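Long-range contacts in alkane monooxygenase (Geobacillus thermodenitrificans, PDB 3B9O), which belongs to the luciferase-like monooxygenase family, has a TIM-barrel fold, and holds flavin mononucleotide in the model: residues 50-55 and 402-407; 358-363 and 395-400. All coordinates share one frame; numbering follows the deposited sequence.

Contact 1: 50-55 and 402-407; sequences KFDALF and LYRVDY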
loop_
_atom_site.group_PDB
_atom_site.type_symbol
_atom_site.label_atom_id
_atom_site.label_comp_id
_atom_site.label_asym_id
_atom_site.label_seq_id
_atom_site.Cartn_x
_atom_site.Cartn_y
_atom_site.Cartn_z
ATOM N N LYS A 50 -8.875 -11.236 -11.465
ATOM C CA LYS A 50 -7.460 -11.116 -11.932
ATOM C C LYS A 50 -6.671 -9.935 -11.353
ATOM O O LYS A 50 -5.697 -9.491 -11.968
ATOM C CB LYS A 50 -7.326 -11.136 -13.487
ATOM C CG LYS A 50 -8.254 -12.127 -14.163
ATOM C CD LYS A 50 -7.839 -13.556 -13.903
ATOM C CE LYS A 50 -8.888 -14.505 -14.495
ATOM N NZ LYS A 50 -8.477 -15.903 -14.238
ATOM N N PHE A 51 -7.072 -9.437 -10.185
ATOM C CA PHE A 51 -6.335 -8.344 -9.559
ATOM C C PHE A 51 -4.856 -8.716 -9.353
ATOM O O PHE A 51 -4.578 -9.834 -8.998
ATOM C CB PHE A 51 -6.959 -8.018 -8.184
ATOM C CG PHE A 51 -8.088 -7.003 -8.239
ATOM C CD1 PHE A 51 -9.240 -7.248 -8.991
ATOM C CD2 PHE A 51 -8.010 -5.819 -7.515
ATOM C CE1 PHE A 51 -10.286 -6.315 -9.029
ATOM C CE2 PHE A 51 -9.055 -4.902 -7.516
ATOM C CZ PHE A 51 -10.202 -5.160 -8.272
ATOM N N ASP A 52 -3.924 -7.783 -9.541
ATOM C CA ASP A 52 -2.530 -8.011 -9.118
ATOM C C ASP A 52 -2.414 -8.360 -7.626
ATOM O O ASP A 52 -1.740 -9.334 -7.244
ATOM C CB ASP A 52 -1.662 -6.767 -9.292
ATOM C CG ASP A 52 -1.306 -6.462 -10.743
ATOM O OD1 ASP A 52 -2.194 -6.542 -11.607
ATOM O OD2 ASP A 52 -0.164 -6.035 -11.000
ATOM N N ALA A 53 -3.017 -7.526 -6.789
ATOM C CA ALA A 53 -2.763 -7.646 -5.343
ATOM C C ALA A 53 -3.878 -7.070 -4.484
ATOM O O ALA A 53 -4.732 -6.270 -4.958
ATOM C CB ALA A 53 -1.395 -6.996 -4.985
ATOM N N LEU A 54 -3.853 -7.491 -3.224
ATOM C CA LEU A 54 -4.595 -6.860 -2.152
ATOM C C LEU A 54 -3.605 -5.956 -1.446
ATOM O O LEU A 54 -2.577 -6.452 -0.967
ATOM C CB LEU A 54 -5.046 -7.942 -1.174
ATOM C CG LEU A 54 -6.215 -7.713 -0.209
ATOM C CD1 LEU A 54 -5.958 -8.121 1.176
ATOM C CD2 LEU A 54 -7.102 -6.462 -0.362
ATOM N N PHE A 55 -3.910 -4.655 -1.368
ATOM C CA PHE A 55 -2.992 -3.669 -0.770
ATOM C C PHE A 55 -3.595 -3.247 0.568
ATOM O O PHE A 55 -4.669 -2.635 0.612
ATOM C CB PHE A 55 -2.797 -2.457 -1.729
ATOM C CG PHE A 55 -1.769 -1.433 -1.268
ATOM C CD1 PHE A 55 -0.656 -1.155 -2.053
ATOM C CD2 PHE A 55 -1.919 -0.731 -0.078
ATOM C CE1 PHE A 55 0.308 -0.184 -1.649
ATOM C CE2 PHE A 55 -0.938 0.230 0.353
ATOM C CZ PHE A 55 0.156 0.505 -0.445
ATOM N N LEU A 402 -6.288 -3.798 -22.149
ATOM C CA LEU A 402 -5.794 -2.893 -21.084
ATOM C C LEU A 402 -5.611 -3.578 -19.714
ATOM O O LEU A 402 -5.299 -2.931 -18.701
ATOM C CB LEU A 402 -6.769 -1.729 -20.920
ATOM C CG LEU A 402 -6.791 -0.701 -22.070
ATOM C CD1 LEU A 402 -8.052 0.127 -21.889
ATOM C CD2 LEU A 402 -5.546 0.174 -22.078
ATOM N N TYR A 403 -5.869 -4.885 -19.664
ATOM C CA TYR A 403 -5.910 -5.586 -18.387
ATOM C C TYR A 403 -5.841 -7.064 -18.656
ATOM O O TYR A 403 -6.455 -7.535 -19.586
ATOM C CB TYR A 403 -7.215 -5.298 -17.662
ATOM C CG TYR A 403 -7.386 -5.864 -16.256
ATOM C CD1 TYR A 403 -6.639 -5.357 -15.171
ATOM C CD2 TYR A 403 -8.362 -6.847 -15.983
ATOM C CE1 TYR A 403 -6.821 -5.858 -13.860
ATOM C CE2 TYR A 403 -8.563 -7.340 -14.683
ATOM C CZ TYR A 403 -7.814 -6.812 -13.617
ATOM O OH TYR A 403 -8.010 -7.272 -12.318
ATOM N N ARG A 404 -5.132 -7.777 -17.789
ATOM C CA ARG A 404 -4.802 -9.186 -18.040
ATOM C C ARG A 404 -6.060 -10.021 -18.144
ATOM O O ARG A 404 -6.995 -9.846 -17.369
ATOM C CB ARG A 404 -3.874 -9.728 -16.933
ATOM C CG ARG A 404 -4.541 -9.952 -15.537
ATOM C CD ARG A 404 -3.561 -10.723 -14.559
ATOM N NE ARG A 404 -2.370 -9.883 -14.472
ATOM C CZ ARG A 404 -2.285 -8.789 -13.717
ATOM N NH1 ARG A 404 -3.301 -8.445 -12.917
ATOM N NH2 ARG A 404 -1.186 -8.036 -13.776
ATOM N N VAL A 405 -6.084 -10.936 -19.094
ATOM C CA VAL A 405 -7.182 -11.881 -19.105
ATOM C C VAL A 405 -6.912 -13.065 -18.194
ATOM O O VAL A 405 -7.853 -13.713 -17.718
ATOM C CB VAL A 405 -7.700 -12.272 -20.525
ATOM C CG1 VAL A 405 -7.480 -11.132 -21.536
ATOM C CG2 VAL A 405 -7.139 -13.508 -20.986
ATOM N N ASP A 406 -5.633 -13.314 -17.921
ATOM C CA ASP A 406 -5.267 -14.268 -16.874
ATOM C C ASP A 406 -3.830 -14.019 -16.469
ATOM O O ASP A 406 -3.100 -13.303 -17.132
ATOM C CB ASP A 406 -5.455 -15.715 -17.340
ATOM C CG ASP A 406 -5.791 -16.682 -16.176
ATOM O OD1 ASP A 406 -5.651 -16.321 -14.979
ATOM O OD2 ASP A 406 -6.201 -17.824 -16.493
ATOM N N TYR A 407 -3.442 -14.575 -15.335
ATOM C CA TYR A 407 -2.165 -14.232 -14.695
ATOM C C TYR A 407 -0.938 -14.789 -15.413
ATOM O O TYR A 407 -1.011 -15.883 -15.992
ATOM C CB TYR A 407 -2.159 -14.830 -13.269
ATOM C CG TYR A 407 -3.072 -14.138 -12.287
ATOM C CD1 TYR A 407 -4.332 -14.655 -12.004
ATOM C CD2 TYR A 407 -2.659 -12.993 -11.613
ATOM C CE1 TYR A 407 -5.164 -14.042 -11.061
ATOM C CE2 TYR A 407 -3.481 -12.361 -10.683
ATOM C CZ TYR A 407 -4.736 -12.899 -10.416
ATOM O OH TYR A 407 -5.564 -12.319 -9.482
#

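Contact 2: 358-363 and 395-400; sequences KVADEM and PELQKR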
loop_
_atom_site.group_PDB
_atom_site.type_symbol
_atom_site.label_atom_id
_atom_site.label_comp_id
_atom_site.label_asym_id
_atom_site.label_seq_id
_atom_site.Cartn_x
_atom_site.Cartn_y
_atom_site.Cartn_z
ATOM N N LYS A 358 -16.894 4.381 -19.995
ATOM C CA LYS A 358 -16.385 5.634 -19.386
ATOM C C LYS A 358 -15.287 5.393 -18.346
ATOM O O LYS A 358 -14.242 6.073 -18.372
ATOM C CB LYS A 358 -17.505 6.465 -18.752
ATOM C CG LYS A 358 -16.981 7.727 -18.047
ATOM C CD LYS A 358 -18.065 8.715 -17.723
ATOM C CE LYS A 358 -17.429 9.881 -16.945
ATOM N NZ LYS A 358 -18.289 10.372 -15.864
ATOM N N VAL A 359 -15.519 4.470 -17.417
ATOM C CA VAL A 359 -14.491 4.211 -16.361
ATOM C C VAL A 359 -13.167 3.824 -17.007
ATOM O O VAL A 359 -12.079 4.306 -16.643
ATOM C CB VAL A 359 -14.973 3.097 -15.361
ATOM C CG1 VAL A 359 -13.875 2.687 -14.344
ATOM C CG2 VAL A 359 -16.255 3.552 -14.640
ATOM N N ALA A 360 -13.255 2.906 -17.949
ATOM C CA ALA A 360 -12.101 2.435 -18.664
ATOM C C ALA A 360 -11.391 3.553 -19.438
ATOM O O ALA A 360 -10.126 3.647 -19.437
ATOM C CB ALA A 360 -12.522 1.294 -19.615
ATOM N N ASP A 361 -12.195 4.366 -20.138
ATOM C CA ASP A 361 -11.663 5.592 -20.800
ATOM C C ASP A 361 -10.843 6.488 -19.855
ATOM O O ASP A 361 -9.712 6.914 -20.187
ATOM C CB ASP A 361 -12.789 6.423 -21.466
ATOM C CG ASP A 361 -13.380 5.743 -22.697
ATOM O OD1 ASP A 361 -12.736 4.835 -23.255
ATOM O OD2 ASP A 361 -14.513 6.100 -23.115
ATOM N N GLU A 362 -11.406 6.748 -18.684
ATOM C CA GLU A 362 -10.755 7.632 -17.699
ATOM C C GLU A 362 -9.530 6.994 -17.092
ATOM O O GLU A 362 -8.513 7.657 -16.915
ATOM C CB GLU A 362 -11.758 8.103 -16.636
ATOM C CG GLU A 362 -12.853 8.925 -17.305
ATOM C CD GLU A 362 -13.823 9.554 -16.335
ATOM O OE1 GLU A 362 -14.336 10.649 -16.676
ATOM O OE2 GLU A 362 -14.085 8.980 -15.251
ATOM N N MET A 363 -9.603 5.689 -16.826
ATOM C CA MET A 363 -8.417 4.945 -16.393
ATOM C C MET A 363 -7.326 4.982 -17.426
ATOM O O MET A 363 -6.165 5.264 -17.121
ATOM C CB MET A 363 -8.794 3.520 -16.045
ATOM C CG MET A 363 -9.754 3.441 -14.801
ATOM S SD MET A 363 -10.192 1.705 -14.455
ATOM C CE MET A 363 -8.620 1.013 -13.992
ATOM N N PRO A 395 -14.195 -6.814 -17.786
ATOM C CA PRO A 395 -14.350 -7.326 -19.177
ATOM C C PRO A 395 -14.120 -6.228 -20.246
ATOM O O PRO A 395 -13.547 -6.496 -21.316
ATOM C CB PRO A 395 -15.812 -7.847 -19.222
ATOM C CG PRO A 395 -16.171 -8.052 -17.804
ATOM C CD PRO A 395 -15.428 -6.994 -16.998
ATOM N N GLU A 396 -14.523 -5.000 -19.920
ATOM C CA GLU A 396 -14.297 -3.841 -20.790
ATOM C C GLU A 396 -12.792 -3.555 -20.969
ATOM O O GLU A 396 -12.311 -3.362 -22.080
ATOM C CB GLU A 396 -15.003 -2.619 -20.204
ATOM C CG GLU A 396 -14.745 -1.294 -20.984
ATOM C CD GLU A 396 -15.478 -1.236 -22.324
ATOM O OE1 GLU A 396 -16.450 -2.020 -22.533
ATOM O OE2 GLU A 396 -15.068 -0.391 -23.152
ATOM N N LEU A 397 -12.063 -3.519 -19.866
ATOM C CA LEU A 397 -10.612 -3.390 -19.901
ATOM C C LEU A 397 -9.950 -4.540 -20.675
ATOM O O LEU A 397 -9.005 -4.315 -21.427
ATOM C CB LEU A 397 -10.059 -3.383 -18.463
ATOM C CG LEU A 397 -9.707 -2.109 -17.710
ATOM C CD1 LEU A 397 -10.068 -0.789 -18.373
ATOM C CD2 LEU A 397 -9.969 -2.191 -16.178
ATOM N N GLN A 398 -10.404 -5.770 -20.430
ATOM C CA GLN A 398 -9.837 -6.975 -21.084
ATOM C C GLN A 398 -10.012 -6.981 -22.619
ATOM O O GLN A 398 -9.061 -7.234 -23.362
ATOM C CB GLN A 398 -10.442 -8.249 -20.486
ATOM C CG GLN A 398 -9.946 -8.540 -19.062
ATOM C CD GLN A 398 -10.671 -9.691 -18.356
ATOM O OE1 GLN A 398 -10.056 -10.400 -17.531
ATOM N NE2 GLN A 398 -11.949 -9.874 -18.640
ATOM N N LYS A 399 -11.223 -6.654 -23.073
ATOM C CA LYS A 399 -11.554 -6.579 -24.506
ATOM C C LYS A 399 -10.657 -5.545 -25.219
ATOM O O LYS A 399 -10.276 -5.713 -26.382
ATOM C CB LYS A 399 -13.050 -6.286 -24.664
ATOM C CG LYS A 399 -13.427 -5.375 -25.801
ATOM C CD LYS A 399 -14.304 -4.199 -25.330
ATOM C CE LYS A 399 -15.786 -4.565 -25.261
ATOM N NZ LYS A 399 -16.626 -3.314 -25.162
ATOM N N ARG A 400 -10.292 -4.490 -24.506
ATOM C CA ARG A 400 -9.459 -3.432 -25.062
ATOM C C ARG A 400 -7.954 -3.650 -24.990
ATOM O O ARG A 400 -7.180 -2.770 -25.413
ATOM C CB ARG A 400 -9.737 -2.149 -24.312
ATOM C CG ARG A 400 -11.053 -1.557 -24.540
ATOM C CD ARG A 400 -10.862 -0.186 -23.955
ATOM N NE ARG A 400 -12.112 0.379 -23.589
ATOM C CZ ARG A 400 -12.272 1.614 -23.161
ATOM N NH1 ARG A 400 -11.254 2.471 -23.065
ATOM N NH2 ARG A 400 -13.477 1.972 -22.842
#

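Contact 1: 50-55 and 402-407
The turn between helix 36-48 and barrel strand 53-57 is where Lys50, Phe51 and Asp52 meet the loop that follows helix 384-399. Lys50, with positive phi (60°), is the C-prime residue of a Schellman motif ending helix 36-48, and its carbonyl is turned to the loop. Arg404 NH1 donates to Lys50 O at 2.8 Å, nearly along the C=O axis. The same guanidinium reaches Asp52 end-on: OD1 receives NH1 at 2.6 Å and NH2 at 2.8 Å. OD1 lies near the guanidinium plane, while both nitrogens approach it from the same face of the carboxylate, the two planes being 59° apart. The bend of the arginine chain at chi3 (58°) turns the edge of its guanidinium toward Lys50 O and Asp52. The other carboxylate oxygen, Asp52 OD2, is hydrogen-bonded to His6, so the aspartate links the loop to strand 6-12. The Tyr407 hydroxyl donates to Phe51 O, OH to O 2.7 Å, the oxygen lying at the edge of the phenol ring, and its ring is stacked with His98. Tyr403 brings its OH to 3.5 Å from Phe51 CD1; that hydroxyl is bonded to Gly49 O. Further out, Lys50 NZ forms a salt bridge with Asp406 OD1 at 3.0 Å, its hydrogen bond weak; that oxygen also accepts the backbone N-H of Tyr407. Three successive residues, 50 to 52, are thus each held by a polar bond. The contact fastens a C-terminal segment over an alpha-to-beta turn at the N-terminal ends of the strands of a TIM barrel.

Contact 2: 358-363 and 395-400
Ala360 CB points into the angle between the two helices and meets three side chains of 395-400. Leu397 CD1 lies 3.5 Å from Ala360 CB, tighter than an ordinary carbon contact, while Glu396 CG approaches the same methyl at 3.7 Å. On the buried side, Met363 CE touches Leu397 CD2 at 4.1 Å. The Ala360 methyl also sits against one face of the Arg400 guanidinium, offset toward its rim. Arg400 directs NH1 at Asp361 OD1, 2.8 Å away, and adds a weaker bond from NH2 to that oxygen; the carboxylate and guanidinium planes are 47° apart. Next to this shell, Glu396 OE2 accepts both NE and NH2 of Arg400 side-on, in the guanidinium plane, which should restrain rotation of the head. The glutamate chain bends at chi2 (73°) to bring its carboxylate there, and Lys399 NZ bridges its OE1 at 2.9 Å. Asp361 OD2 pairs with Lys357, completing a network of alternating charge. The axes of 358-363 and 395-399 pass 9.6 Å apart and cross at -57°. Inward, Val359 and Met363 rest on strand 276-285, Met363 and Leu397 both touch Phe389 of helix 384-399, and Leu397 also packs on Tyr403 in the following loop.

From the N terminus, residues 50-55 lead out of helix 36-48 into strand 53-57 early in the barrel, and wait 346 residues for their partner. Late in the barrel sequence, the chain passes through helix 356-370, strand 374-378 and helix 384-399; contact 2 closes a loop of 31 residues between its segments, a helix-strand-helix passage. Contact 1 follows directly, when the chain leaving helix 384-399 returns to 50-55, so contact 2 is nested inside its loop. The centres lie 14 Å apart, and the two contacts touch: Leu402 N probably bonds Leu397 O at 2.9 Å. Together they join helices 356-370 and 384-399, and the loop after them, to the turn between helix 36-48 and strand 53-57.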